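Local coordinates for protein nitrite oxidoreductase subunit A (Kuenenia stuttgartiensis, PDB 7B04) that belongs to the molybdopterin oxidoreductase family and binds a molybdenum atom, an iron/sulfur cluster and two MD1 groups, at residues Arg297-Leu302 with Pro520-Tyr525; Leu301-Gly306 with Lys513-Ile518; Gly361-Leu366 with Tyr543-Leu548. One frame throughout, in Å; residues are numbered along the deposited sequence.

Contact 1. Residues Arg297-Leu302 with Pro520-Tyr525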
loop_
_atom_site.group_PDB
_atom_site.type_symbol
_atom_site.label_atom_id
_atom_site.label_comp_id
_atom_site.label_asym_id
_atom_site.label_seq_id
_atom_site.Cartn_x
_atom_site.Cartn_y
_atom_site.Cartn_z
ATOM N N ARG B 297 2.990 -11.293 19.150
ATOM C CA ARG B 297 2.318 -10.558 20.217
ATOM C C ARG B 297 2.568 -11.185 21.584
ATOM O O ARG B 297 2.175 -10.602 22.599
ATOM C CB ARG B 297 0.809 -10.470 19.944
ATOM C CG ARG B 297 0.093 -9.363 20.728
ATOM C CD ARG B 297 -1.346 -9.146 20.271
ATOM N NE ARG B 297 -2.264 -10.173 20.761
ATOM C CZ ARG B 297 -3.565 -10.199 20.491
ATOM N NH1 ARG B 297 -4.327 -11.169 20.977
ATOM N NH2 ARG B 297 -4.108 -9.247 19.742
ATOM N N PHE B 298 3.218 -12.349 21.632
ATOM C CA PHE B 298 3.710 -12.892 22.892
ATOM C C PHE B 298 5.019 -12.243 23.327
ATOM O O PHE B 298 5.373 -12.326 24.507
ATOM C CB PHE B 298 3.913 -14.407 22.780
ATOM C CG PHE B 298 2.635 -15.193 22.685
ATOM C CD1 PHE B 298 1.429 -14.642 23.086
ATOM C CD2 PHE B 298 2.641 -16.489 22.197
ATOM C CE1 PHE B 298 0.255 -15.370 22.999
ATOM C CE2 PHE B 298 1.472 -17.221 22.108
ATOM C CZ PHE B 298 0.277 -16.660 22.511
ATOM N N SER B 299 5.741 -11.605 22.404
ATOM C CA SER B 299 7.034 -11.013 22.728
ATOM C C SER B 299 6.873 -9.840 23.688
ATOM O O SER B 299 5.909 -9.074 23.602
ATOM C CB SER B 299 7.738 -10.549 21.452
ATOM O OG SER B 299 8.016 -11.641 20.592
ATOM N N LYS B 300 7.829 -9.703 24.613
ATOM C CA LYS B 300 7.837 -8.589 25.554
ATOM C C LYS B 300 8.937 -7.563 25.314
ATOM O O LYS B 300 8.797 -6.422 25.764
ATOM C CB LYS B 300 7.922 -9.116 26.994
ATOM C CG LYS B 300 6.726 -9.988 27.357
ATOM C CD LYS B 300 5.417 -9.240 27.107
ATOM C CE LYS B 300 4.199 -10.116 27.377
ATOM N NZ LYS B 300 2.921 -9.427 27.032
ATOM N N LEU B 301 10.037 -7.929 24.658
ATOM C CA LEU B 301 10.939 -6.943 24.064
ATOM C C LEU B 301 11.187 -7.382 22.633
ATOM O O LEU B 301 11.855 -8.394 22.390
ATOM C CB LEU B 301 12.255 -6.801 24.827
ATOM C CG LEU B 301 13.225 -5.898 24.049
ATOM C CD1 LEU B 301 13.042 -4.432 24.399
ATOM C CD2 LEU B 301 14.672 -6.314 24.257
ATOM N N LEU B 302 10.660 -6.606 21.700
ATOM C CA LEU B 302 10.653 -6.947 20.288
ATOM C C LEU B 302 11.587 -6.014 19.529
ATOM O O LEU B 302 11.383 -4.797 19.530
ATOM C CB LEU B 302 9.231 -6.861 19.755
ATOM C CG LEU B 302 9.169 -7.127 18.277
ATOM C CD1 LEU B 302 9.734 -8.486 18.119
ATOM C CD2 LEU B 302 7.742 -7.165 17.969
ATOM N N PRO B 520 10.198 -13.025 26.824
ATOM C CA PRO B 520 10.915 -13.374 25.597
ATOM C C PRO B 520 11.413 -12.174 24.829
ATOM O O PRO B 520 10.779 -11.114 24.806
ATOM C CB PRO B 520 9.838 -14.093 24.774
ATOM C CG PRO B 520 8.797 -14.517 25.762
ATOM C CD PRO B 520 8.770 -13.341 26.681
ATOM N N VAL B 521 12.590 -12.335 24.239
ATOM C CA VAL B 521 13.202 -11.333 23.378
ATOM C C VAL B 521 13.175 -11.893 21.963
ATOM O O VAL B 521 13.517 -13.067 21.752
ATOM C CB VAL B 521 14.641 -11.008 23.821
ATOM C CG1 VAL B 521 15.409 -10.282 22.717
ATOM C CG2 VAL B 521 14.633 -10.197 25.105
ATOM N N ALA B 522 12.763 -11.070 21.003
ATOM C CA ALA B 522 12.719 -11.491 19.612
ATOM C C ALA B 522 13.350 -10.424 18.736
ATOM O O ALA B 522 13.070 -9.230 18.891
ATOM C CB ALA B 522 11.280 -11.753 19.150
ATOM N N ILE B 523 14.221 -10.864 17.832
ATOM C CA ILE B 523 14.867 -9.999 16.856
ATOM C C ILE B 523 14.248 -10.305 15.504
ATOM O O ILE B 523 14.268 -11.457 15.050
ATOM C CB ILE B 523 16.389 -10.198 16.825
ATOM C CG1 ILE B 523 16.979 -9.964 18.213
ATOM C CG2 ILE B 523 17.018 -9.257 15.819
ATOM C CD1 ILE B 523 18.414 -10.407 18.356
ATOM N N HIS B 524 13.700 -9.283 14.862
ATOM C CA HIS B 524 13.068 -9.428 13.562
ATOM C C HIS B 524 13.802 -8.580 12.540
ATOM O O HIS B 524 14.181 -7.435 12.816
ATOM C CB HIS B 524 11.592 -9.050 13.619
ATOM C CG HIS B 524 10.759 -10.043 14.363
ATOM N ND1 HIS B 524 10.112 -11.090 13.747
ATOM C CD2 HIS B 524 10.515 -10.182 15.685
ATOM C CE1 HIS B 524 9.473 -11.808 14.652
ATOM N NE2 HIS B 524 9.701 -11.276 15.839
ATOM N N TYR B 525 13.990 -9.155 11.356
ATOM C CA TYR B 525 14.729 -8.501 10.294
ATOM C C TYR B 525 14.159 -8.908 8.951
ATOM O O TYR B 525 13.336 -9.819 8.847
ATOM C CB TYR B 525 16.217 -8.845 10.329
ATOM C CG TYR B 525 16.565 -10.263 10.694
ATOM C CD1 TYR B 525 16.626 -10.656 12.022
ATOM C CD2 TYR B 525 16.888 -11.197 9.717
ATOM C CE1 TYR B 525 16.961 -11.937 12.365
ATOM C CE2 TYR B 525 17.233 -12.491 10.058
ATOM C CZ TYR B 525 17.266 -12.852 11.380
ATOM O OH TYR B 525 17.607 -14.136 11.713
#
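Leu301 carries CG trans to its backbone N (chi1 172°), and Val521 sets CG1 trans to its own N (chi1 164°), which leaves CG2 beside that N, where it meets Leu301. The two side chains therefore run alongside each other on one face of the sheet, with Leu301 CD2 4.0 Å from Val521 CG2. The next parallel pair points to the opposite face, where Leu302 packs over Ala522, its CD1 methyl placed only approximately. Ser299 OG lies 3.6 Å from Ala522 CB, but its polar partner is Gly556 O. Ahead of the strands, Lys300 CG lies beside Pro520 CD at 4.0 Å, both side chains heading the same way. The lysine chain bends at chi2, and its NZ goes on to Arg326 O and a cation-pi contact with Phe364 of subunit B.

The backbone joins through three hydrogen bonds. Pro520, entered through a cis peptide bond, accepts with its O from Leu301 N at 3.3 Å, nearly in line with the C=O, and from Lys300 N, tilted from the carbonyl plane. Ala522 N returns a bond to Leu301 O at 3.1 Å. Leu301 thus bonds to the two residues either side of Val521, its bridge partner, the parallel-sheet pattern, whereas Leu302 bonds to strand 329-332. Main-chain bonds therefore set the register, satisfying Leu301 N and O and Pro520 O, while aliphatic groups pack on both faces.

Contact 2. Residues Leu301-Gly306 with Lys513-Ile518. With MD1 (phosphoric acid 4-(2-amino-4-oxo-3,4,5,6,-tetrahydro-pteridin-6-yl)-2-hydroxy-3,4-dimercapto-but-3-en-yl ester guanylate ester), chain C.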
loop_
_atom_site.group_PDB
_atom_site.type_symbol
_atom_site.label_atom_id
_atom_site.label_comp_id
_atom_site.label_asym_id
_atom_site.label_seq_id
_atom_site.Cartn_x
_atom_site.Cartn_y
_atom_site.Cartn_z
ATOM N N LEU B 301 10.037 -7.929 24.658
ATOM C CA LEU B 301 10.939 -6.943 24.064
ATOM C C LEU B 301 11.187 -7.382 22.633
ATOM O O LEU B 301 11.855 -8.394 22.390
ATOM C CB LEU B 301 12.255 -6.801 24.827
ATOM C CG LEU B 301 13.225 -5.898 24.049
ATOM C CD1 LEU B 301 13.042 -4.432 24.399
ATOM C CD2 LEU B 301 14.672 -6.314 24.257
ATOM N N LEU B 302 10.660 -6.606 21.700
ATOM C CA LEU B 302 10.653 -6.947 20.288
ATOM C C LEU B 302 11.587 -6.014 19.529
ATOM O O LEU B 302 11.383 -4.797 19.530
ATOM C CB LEU B 302 9.231 -6.861 19.755
ATOM C CG LEU B 302 9.169 -7.127 18.277
ATOM C CD1 LEU B 302 9.734 -8.486 18.119
ATOM C CD2 LEU B 302 7.742 -7.165 17.969
ATOM N N ILE B 303 12.574 -6.589 18.844
ATOM C CA ILE B 303 13.623 -5.830 18.173
ATOM C C ILE B 303 13.464 -5.968 16.665
ATOM O O ILE B 303 13.286 -7.078 16.148
ATOM C CB ILE B 303 15.018 -6.294 18.626
ATOM C CG1 ILE B 303 15.208 -6.027 20.122
ATOM C CG2 ILE B 303 16.110 -5.604 17.816
ATOM C CD1 ILE B 303 16.368 -6.775 20.731
ATOM N N GLN B 304 13.543 -4.837 15.965
ATOM C CA GLN B 304 13.363 -4.764 14.519
ATOM C C GLN B 304 14.592 -4.083 13.937
ATOM O O GLN B 304 14.893 -2.941 14.298
ATOM C CB GLN B 304 12.094 -3.976 14.153
ATOM C CG GLN B 304 10.804 -4.782 14.130
ATOM C CD GLN B 304 9.591 -3.946 14.508
ATOM O OE1 GLN B 304 9.674 -3.062 15.362
ATOM N NE2 GLN B 304 8.461 -4.216 13.865
ATOM N N THR B 305 15.311 -4.777 13.054
ATOM C CA THR B 305 16.579 -4.255 12.538
ATOM C C THR B 305 16.539 -3.881 11.057
ATOM O O THR B 305 16.953 -2.784 10.701
ATOM C CB THR B 305 17.722 -5.255 12.847
ATOM O OG1 THR B 305 19.000 -4.617 12.685
ATOM C CG2 THR B 305 17.664 -6.484 11.980
ATOM N N GLY B 306 16.070 -4.756 10.172
ATOM C CA GLY B 306 16.071 -4.484 8.753
ATOM C C GLY B 306 14.699 -4.643 8.140
ATOM O O GLY B 306 14.573 -5.022 6.970
ATOM N N LYS B 513 21.200 -4.055 27.774
ATOM C CA LYS B 513 20.584 -4.405 29.044
ATOM C C LYS B 513 19.209 -5.019 28.828
ATOM O O LYS B 513 18.948 -6.124 29.311
ATOM C CB LYS B 513 20.493 -3.167 29.936
ATOM C CG LYS B 513 20.087 -3.459 31.369
ATOM C CD LYS B 513 20.242 -2.249 32.278
ATOM C CE LYS B 513 19.946 -2.622 33.725
ATOM N NZ LYS B 513 20.925 -3.619 34.245
ATOM N N ASP B 514 18.392 -4.416 27.953
ATOM C CA ASP B 514 17.024 -4.895 27.761
ATOM C C ASP B 514 16.997 -6.357 27.337
ATOM O O ASP B 514 16.163 -7.133 27.819
ATOM C CB ASP B 514 16.287 -4.023 26.742
ATOM C CG ASP B 514 15.780 -2.723 27.343
ATOM O OD1 ASP B 514 15.490 -2.701 28.558
ATOM O OD2 ASP B 514 15.669 -1.725 26.598
ATOM N N ILE B 515 17.902 -6.752 26.437
ATOM C CA ILE B 515 17.975 -8.148 26.013
ATOM C C ILE B 515 18.260 -9.054 27.207
ATOM O O ILE B 515 17.741 -10.174 27.295
ATOM C CB ILE B 515 19.036 -8.307 24.906
ATOM C CG1 ILE B 515 18.624 -7.526 23.657
ATOM C CG2 ILE B 515 19.253 -9.772 24.570
ATOM C CD1 ILE B 515 19.735 -7.386 22.641
ATOM N N ALA B 516 19.074 -8.576 28.153
ATOM C CA ALA B 516 19.491 -9.389 29.290
ATOM C C ALA B 516 18.481 -9.416 30.436
ATOM O O ALA B 516 18.512 -10.360 31.234
ATOM C CB ALA B 516 20.843 -8.901 29.813
ATOM N N THR B 517 17.596 -8.420 30.555
ATOM C CA THR B 517 16.622 -8.373 31.649
ATOM C C THR B 517 15.221 -8.833 31.248
ATOM O O THR B 517 14.359 -8.979 32.123
ATOM C CB THR B 517 16.540 -6.971 32.289
ATOM O OG1 THR B 517 15.564 -6.175 31.596
ATOM C CG2 THR B 517 17.886 -6.286 32.399
ATOM N N ILE B 518 14.932 -8.979 29.954
ATOM C CA ILE B 518 13.589 -9.326 29.488
ATOM C C ILE B 518 13.568 -10.703 28.819
ATOM O O ILE B 518 14.516 -11.098 28.126
ATOM C CB ILE B 518 13.039 -8.264 28.517
ATOM C CG1 ILE B 518 13.192 -6.877 29.147
ATOM C CG2 ILE B 518 11.584 -8.537 28.191
ATOM C CD1 ILE B 518 12.338 -5.796 28.532
HETATM P PB MD1 C . 11.335 -5.478 4.034
HETATM O O3B MD1 C . 12.491 -4.751 3.114
HETATM O O1B MD1 C . 10.779 -4.485 5.026
HETATM O O2B MD1 C . 11.945 -6.643 4.775
HETATM O O3A MD1 C . 10.130 -6.013 3.040
HETATM C C10 MD1 C . 10.358 -7.070 2.147
HETATM C C11 MD1 C . 9.049 -7.899 2.005
HETATM O O11 MD1 C . 7.856 -6.834 2.123
HETATM C C12 MD1 C . 9.112 -8.655 0.898
HETATM S S12 MD1 C . 10.705 -9.396 0.437
HETATM C C13 MD1 C . 7.940 -9.031 -0.046
HETATM S S13 MD1 C . 8.364 -10.092 -1.457
HETATM C C14 MD1 C . 6.580 -8.577 0.054
HETATM N N15 MD1 C . 6.670 -7.002 -0.237
HETATM C C16 MD1 C . 5.510 -6.305 0.140
HETATM C C15 MD1 C . 4.948 -5.195 -0.675
HETATM O O14 MD1 C . 5.473 -4.871 -1.687
HETATM N N17 MD1 C . 3.719 -4.500 -0.205
HETATM C C17 MD1 C . 3.038 -4.926 1.117
HETATM N N16 MD1 C . 1.839 -4.243 1.565
HETATM N N18 MD1 C . 3.609 -6.052 1.947
HETATM C C20 MD1 C . 4.796 -6.737 1.505
HETATM N N8 MD1 C . 5.372 -7.790 2.242
HETATM C C7 MD1 C . 5.815 -8.997 1.281
HETATM P PA MD1 C . 12.827 -3.136 3.134
HETATM O O1A MD1 C . 13.599 -2.801 1.883
HETATM O O2A MD1 C . 11.525 -2.374 3.158
HETATM O "O5'" MD1 C . 13.730 -2.714 4.447
HETATM C "C5'" MD1 C . 13.089 -2.450 5.659
HETATM C "C4'" MD1 C . 13.808 -1.296 6.441
HETATM O "O4'" MD1 C . 15.333 -1.576 6.629
HETATM C "C1'" MD1 C . 15.980 -0.203 6.294
HETATM N N9 MD1 C . 17.409 -0.342 5.907
HETATM C C4 MD1 C . 18.306 -0.703 6.818
HETATM N N3 MD1 C . 18.179 -1.033 8.267
HETATM C C2 MD1 C . 19.363 -1.408 9.038
HETATM N N2 MD1 C . 19.237 -1.730 10.448
HETATM N N1 MD1 C . 20.655 -1.459 8.398
HETATM C C6 MD1 C . 20.768 -1.140 7.008
HETATM O O6 MD1 C . 21.824 -1.181 6.475
HETATM C C5 MD1 C . 19.521 -0.746 6.206
HETATM N N7 MD1 C . 19.350 -0.410 4.930
HETATM C C8 MD1 C . 18.041 -0.155 4.732
HETATM C "C2'" MD1 C . 15.269 0.183 5.314
HETATM O "O2'" MD1 C . 15.414 1.618 5.103
HETATM C "C3'" MD1 C . 13.725 -0.193 5.795
HETATM O "O3'" MD1 C . 13.216 0.843 6.684
#
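Leu301 and Ile303 project from one face of the parallel sheet of a Rossmann-like alpha/beta domain, whose helix 505-517 packs on that face. The helix leads into the neighbouring strand 521-525, and the short axes of strand 301-304 and helix 513-517 run roughly antiparallel, 140° between directions and 9.6 Å apart.

The contacts across the segments are apolar, with no hydrogen bond. Leu301 meets the helix at Asp514 and the residue just past its end, Ile518: its CD2 methyl lies 3.7 Å from Asp514 CB, the side chains crossing nearly at right angles, and its CB takes Ile518 CD1 at 3.8 Å. Ile303, with CG1 trans to its carbonyl carbon (chi1 -63°), sends CD1 across Ile515, 3.8 Å from CG1.

The polar end of Asp514 has its partners outside the two segments, OD2 making a weak hydrogen bond to Tyr346 OH and OD1 a long, weak ion pair with Lys329.

Ligand contacts begin where the strand ends. Thr305 and Gly306 belong to a pocket for MD1, which Ile333, Asn353, Asp355 and Glu336 also hold by hydrogen bonds. Here the guanine amino group N2 of MD1 gives a weak, bent bond to Thr305 O, with an N-H...O angle of 129°.

Contact 3. Residues Gly361-Leu366 with Tyr543-Leu548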
loop_
_atom_site.group_PDB
_atom_site.type_symbol
_atom_site.label_atom_id
_atom_site.label_comp_id
_atom_site.label_asym_id
_atom_site.label_seq_id
_atom_site.Cartn_x
_atom_site.Cartn_y
_atom_site.Cartn_z
ATOM N N GLY B 361 28.946 -5.775 19.268
ATOM C CA GLY B 361 29.153 -4.955 20.451
ATOM C C GLY B 361 28.207 -5.318 21.579
ATOM O O GLY B 361 28.587 -5.295 22.753
ATOM N N ILE B 362 26.962 -5.659 21.241
ATOM C CA ILE B 362 26.003 -6.068 22.263
ATOM C C ILE B 362 26.365 -7.444 22.807
ATOM O O ILE B 362 26.210 -7.716 24.004
ATOM C CB ILE B 362 24.571 -6.034 21.695
ATOM C CG1 ILE B 362 24.191 -4.606 21.300
ATOM C CG2 ILE B 362 23.576 -6.585 22.704
ATOM C CD1 ILE B 362 22.897 -4.512 20.524
ATOM N N THR B 363 26.864 -8.329 21.941
ATOM C CA THR B 363 27.333 -9.632 22.402
ATOM C C THR B 363 28.493 -9.478 23.377
ATOM O O THR B 363 28.583 -10.212 24.369
ATOM C CB THR B 363 27.745 -10.496 21.209
ATOM O OG1 THR B 363 26.643 -10.619 20.304
ATOM C CG2 THR B 363 28.170 -11.883 21.670
ATOM N N LYS B 364 29.389 -8.524 23.112
ATOM C CA LYS B 364 30.494 -8.269 24.032
ATOM C C LYS B 364 29.985 -7.804 25.390
ATOM O O LYS B 364 30.505 -8.218 26.431
ATOM C CB LYS B 364 31.446 -7.233 23.434
ATOM C CG LYS B 364 32.548 -6.795 24.382
ATOM C CD LYS B 364 33.497 -5.814 23.719
ATOM C CE LYS B 364 34.409 -5.164 24.744
ATOM N NZ LYS B 364 35.280 -6.170 25.414
ATOM N N ILE B 365 28.965 -6.943 25.398
ATOM C CA ILE B 365 28.397 -6.479 26.659
ATOM C C ILE B 365 27.739 -7.635 27.406
ATOM O O ILE B 365 27.781 -7.699 28.640
ATOM C CB ILE B 365 27.410 -5.324 26.407
ATOM C CG1 ILE B 365 28.127 -4.139 25.756
ATOM C CG2 ILE B 365 26.747 -4.883 27.705
ATOM C CD1 ILE B 365 27.190 -3.062 25.245
ATOM N N LEU B 366 27.128 -8.569 26.675
ATOM C CA LEU B 366 26.470 -9.698 27.327
ATOM C C LEU B 366 27.472 -10.654 27.960
ATOM O O LEU B 366 27.136 -11.347 28.927
ATOM C CB LEU B 366 25.589 -10.444 26.327
ATOM C CG LEU B 366 24.349 -9.689 25.852
ATOM C CD1 LEU B 366 23.662 -10.466 24.748
ATOM C CD2 LEU B 366 23.399 -9.432 27.011
ATOM N N TYR B 543 21.774 -13.869 15.705
ATOM C CA TYR B 543 21.526 -14.904 16.702
ATOM C C TYR B 543 22.401 -14.777 17.941
ATOM O O TYR B 543 22.056 -15.349 18.980
ATOM C CB TYR B 543 21.724 -16.307 16.110
ATOM C CG TYR B 543 20.536 -16.863 15.347
ATOM C CD1 TYR B 543 19.820 -16.074 14.458
ATOM C CD2 TYR B 543 20.122 -18.179 15.530
ATOM C CE1 TYR B 543 18.734 -16.583 13.761
ATOM C CE2 TYR B 543 19.035 -18.693 14.841
ATOM C CZ TYR B 543 18.344 -17.888 13.960
ATOM O OH TYR B 543 17.264 -18.384 13.270
ATOM N N LEU B 544 23.516 -14.049 17.859
ATOM C CA LEU B 544 24.448 -13.988 18.985
ATOM C C LEU B 544 23.798 -13.506 20.277
ATOM O O LEU B 544 23.935 -14.200 21.300
ATOM C CB LEU B 544 25.655 -13.122 18.606
ATOM C CG LEU B 544 26.651 -13.736 17.625
ATOM C CD1 LEU B 544 27.663 -12.698 17.185
ATOM C CD2 LEU B 544 27.347 -14.930 18.253
ATOM N N PRO B 545 23.095 -12.368 20.323
ATOM C CA PRO B 545 22.477 -11.963 21.597
ATOM C C PRO B 545 21.337 -12.867 22.022
ATOM O O PRO B 545 21.030 -12.927 23.219
ATOM C CB PRO B 545 21.986 -10.537 21.317
ATOM C CG PRO B 545 21.754 -10.509 19.858
ATOM C CD PRO B 545 22.808 -11.392 19.253
ATOM N N VAL B 546 20.711 -13.583 21.086
ATOM C CA VAL B 546 19.574 -14.432 21.418
ATOM C C VAL B 546 19.987 -15.867 21.736
ATOM O O VAL B 546 19.236 -16.579 22.419
ATOM C CB VAL B 546 18.544 -14.397 20.273
ATOM C CG1 VAL B 546 18.944 -15.326 19.142
ATOM C CG2 VAL B 546 17.167 -14.748 20.777
ATOM N N MET B 547 21.160 -16.311 21.273
ATOM C CA MET B 547 21.668 -17.618 21.675
ATOM C C MET B 547 22.084 -17.615 23.139
ATOM O O MET B 547 21.906 -18.612 23.847
ATOM C CB MET B 547 22.854 -18.022 20.800
ATOM C CG MET B 547 22.504 -18.419 19.382
ATOM S SD MET B 547 23.939 -19.093 18.522
ATOM C CE MET B 547 24.875 -17.604 18.198
ATOM N N LEU B 548 22.646 -16.500 23.603
ATOM C CA LEU B 548 23.182 -16.419 24.953
ATOM C C LEU B 548 22.094 -16.205 25.998
ATOM O O LEU B 548 22.261 -16.617 27.151
ATOM C CB LEU B 548 24.223 -15.305 25.026
ATOM C CG LEU B 548 25.411 -15.513 24.087
ATOM C CD1 LEU B 548 26.318 -14.291 24.061
ATOM C CD2 LEU B 548 26.188 -16.756 24.490
#
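Pro545 carries the ring that meets the other helix; it is puckered rather than flat. Over one of its faces stands Thr363 OG1, 4.1 Å from Pro545 CD. At the CA-CB edge sits Leu366 CD1, 3.8 Å from Pro545 CB, the two side chains meeting at a slant. Ile362 CG2 comes to the same CB more loosely, at 4.5 Å, while Ile523 CD1 approaches CG from the side away from Thr363.

Thr363 is the centre of the rest. With OG1 trans to its carbonyl carbon (chi1 -57°), the hydroxyl folds back along its own helix to hydrogen-bond Phe359 O, and across the contact it packs against Leu544 CB. Its CG2 branch points to the next turn of the facing helix, 3.9 Å from Leu548 CD1. Leu544 and Leu548, one turn apart, thus border the threonine, each crossing it at about a right angle. No hydrogen bond links the segments: a buried, mainly aliphatic seam joins them.

The short axes of helices 361-366 and 544-548 run in nearly the same direction, 25° apart, with a closest approach of 9.4 Å. Ile362 and Leu366 also pack on helix 505-517, at Ala512, Ile515 and Ala516. Beyond the pair, Tyr543 and Val546 lean on Ser559 of strand 558-561, setting helix 544-548 between helix 355-368 and the sheet.

How the contacts relate
From the N terminus, strand 301-304 comes first and opens two long loops. Contact 2 closes the shorter at helix 505-517, and contact 1 closes the other a few residues later at strand 521-525, so a single helix-to-strand passage serves both. Contact 3 starts within these loops, at 361-366, and closes beyond them at 543-548; it therefore crosses contacts 1 and 2. The sites also touch: Ile303 probably hydrogen-bonds through its backbone to Ala522 and His524, Ile515 CD1 packs on Ile362 CG2, and Tyr525 meets Tyr543. Together they tie the parallel sheet to helices 355-368, 505-517 and 544-548 beside it.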